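Local coordinates for protein nitroalkane oxidase (Podospora anserina, PDB 3MKH) that oxidises nitroalkanes to aldehydes or ketones with FAD, consuming oxygen and releasing nitrite and hydrogen peroxide, after first removing a substrate proton to form a carbanion, at residues A291-A296 against D315-V320. Sequence-based numbering, arbitrary orientation.
Sequences AALKFA and DLLSGV
Leu-317 reaches across from its helix and sets its two methyl groups against different residues of 291-296. Its CD2 rests on the methyl of Ala-292, CB to CD2 3.8 Å. Its CD1 lies 4.0 Å from CA of Leu-293, against the helix backbone itself, and touches the CD1 methyl of that residue as well. The two leucine side chains cross at about a right angle. In Leu-293, chi1 of -171° sets CG beside the carbonyl carbon, and the branch stands out from the helix with CD1 turned to meet CD1 of Leu-317. The CA atoms of Leu-293 and Leu-317 are 7.6 Å apart, and the three touching residues are buried and wholly apolar.

Away from this tight point the contact soon thins: the methyl of Ala-296 comes no nearer than 4.9 Å to 315-320, and only 124 Å² is buried in all. Lys-294 extends from the exposed side of its helix, and the partly exposed Asp-315 forms a salt bridge with Arg-408 of a second subunit.

Tyr-419 of that second subunit packs on Leu-293, and a bound FAD lies about 9 Å from the Leu-317 side chain. The contact joins helices 262-298 and 311-340 of the C-terminal helical domain of the acyl-CoA dehydrogenase fold. Phe-289, farther back on helix 262-298, also packs on Leu-317, and Val-370 of helix 345-374 packs on Ala-292.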
loop_
_atom_site.group_PDB
_atom_site.type_symbol
_atom_site.label_atom_id
_atom_site.label_comp_id
_atom_site.label_asym_id
_atom_site.label_seq_id
_atom_site.Cartn_x
_atom_site.Cartn_y
_atom_site.Cartn_z
ATOM N N ALA A 291 2.873 -18.719 13.579
ATOM C CA ALA A 291 3.460 -19.762 12.738
ATOM C C ALA A 291 4.782 -19.311 12.091
ATOM O O ALA A 291 5.731 -20.088 11.989
ATOM C CB ALA A 291 2.459 -20.223 11.680
ATOM N N ALA A 292 4.845 -18.057 11.670
ATOM C CA ALA A 292 6.078 -17.504 11.093
ATOM C C ALA A 292 7.188 -17.355 12.141
ATOM O O ALA A 292 8.360 -17.656 11.871
ATOM C CB ALA A 292 5.800 -16.157 10.408
ATOM N N LEU A 293 6.818 -16.892 13.330
ATOM C CA LEU A 293 7.771 -16.748 14.428
ATOM C C LEU A 293 8.310 -18.115 14.827
ATOM O O LEU A 293 9.501 -18.276 15.069
ATOM C CB LEU A 293 7.117 -16.056 15.635
ATOM C CG LEU A 293 8.036 -15.641 16.789
ATOM C CD1 LEU A 293 8.998 -14.559 16.340
ATOM C CD2 LEU A 293 7.201 -15.132 17.960
ATOM N N LYS A 294 7.430 -19.108 14.874
ATOM C CA LYS A 294 7.833 -20.477 15.175
ATOM C C LYS A 294 8.844 -20.993 14.143
ATOM O O LYS A 294 9.875 -21.568 14.493
ATOM C CB LYS A 294 6.607 -21.387 15.204
ATOM C CG LYS A 294 6.890 -22.829 15.635
ATOM C CD LYS A 294 5.568 -23.555 15.924
ATOM C CE LYS A 294 5.767 -24.822 16.756
ATOM N NZ LYS A 294 6.541 -25.860 16.024
ATOM N N PHE A 295 8.527 -20.795 12.871
ATOM C CA PHE A 295 9.412 -21.176 11.778
ATOM C C PHE A 295 10.763 -20.465 11.922
ATOM O O PHE A 295 11.812 -21.086 11.815
ATOM C CB PHE A 295 8.724 -20.851 10.445
ATOM C CG PHE A 295 9.566 -21.102 9.225
ATOM C CD1 PHE A 295 10.346 -20.088 8.686
ATOM C CD2 PHE A 295 9.540 -22.326 8.593
ATOM C CE1 PHE A 295 11.110 -20.302 7.550
ATOM C CE2 PHE A 295 10.294 -22.551 7.460
ATOM C CZ PHE A 295 11.077 -21.533 6.934
ATOM N N ALA A 296 10.737 -19.170 12.207
ATOM C CA ALA A 296 11.975 -18.406 12.343
ATOM C C ALA A 296 12.831 -18.859 13.523
ATOM O O ALA A 296 14.066 -18.910 13.428
ATOM C CB ALA A 296 11.678 -16.929 12.463
ATOM N N ASP A 315 11.547 -7.267 9.727
ATOM C CA ASP A 315 10.672 -6.139 9.446
ATOM C C ASP A 315 9.294 -6.583 8.955
ATOM O O ASP A 315 8.286 -5.962 9.272
ATOM C CB ASP A 315 11.329 -5.157 8.471
ATOM C CG ASP A 315 12.310 -4.216 9.178
ATOM O OD1 ASP A 315 12.764 -4.556 10.305
ATOM O OD2 ASP A 315 12.618 -3.139 8.614
ATOM N N LEU A 316 9.259 -7.669 8.189
ATOM C CA LEU A 316 7.991 -8.256 7.770
ATOM C C LEU A 316 7.203 -8.741 8.994
ATOM O O LEU A 316 6.015 -8.468 9.120
ATOM C CB LEU A 316 8.249 -9.410 6.797
ATOM C CG LEU A 316 7.892 -9.405 5.298
ATOM C CD1 LEU A 316 7.298 -8.118 4.751
ATOM C CD2 LEU A 316 9.069 -9.873 4.447
ATOM N N LEU A 317 7.851 -9.466 9.901
ATOM C CA LEU A 317 7.133 -9.965 11.076
ATOM C C LEU A 317 6.655 -8.861 12.021
ATOM O O LEU A 317 5.526 -8.908 12.511
ATOM C CB LEU A 317 7.977 -10.951 11.872
ATOM C CG LEU A 317 7.697 -12.416 11.597
ATOM C CD1 LEU A 317 8.455 -13.283 12.586
ATOM C CD2 LEU A 317 6.204 -12.656 11.707
ATOM N N SER A 318 7.509 -7.875 12.299
ATOM C CA SER A 318 7.094 -6.815 13.203
ATOM C C SER A 318 5.967 -6.004 12.564
ATOM O O SER A 318 5.056 -5.542 13.254
ATOM C CB SER A 318 8.283 -5.937 13.645
ATOM O OG SER A 318 8.824 -5.213 12.560
ATOM N N GLY A 319 6.001 -5.861 11.240
ATOM C CA GLY A 319 4.906 -5.215 10.538
ATOM C C GLY A 319 3.581 -5.935 10.776
ATOM O O GLY A 319 2.570 -5.314 11.084
ATOM N N VAL A 320 3.587 -7.257 10.640
ATOM C CA VAL A 320 2.401 -8.035 10.958
ATOM C C VAL A 320 1.983 -7.864 12.425
ATOM O O VAL A 320 0.808 -7.707 12.712
ATOM C CB VAL A 320 2.600 -9.535 10.652
ATOM C CG1 VAL A 320 1.408 -10.332 11.175
ATOM C CG2 VAL A 320 2.795 -9.758 9.138
#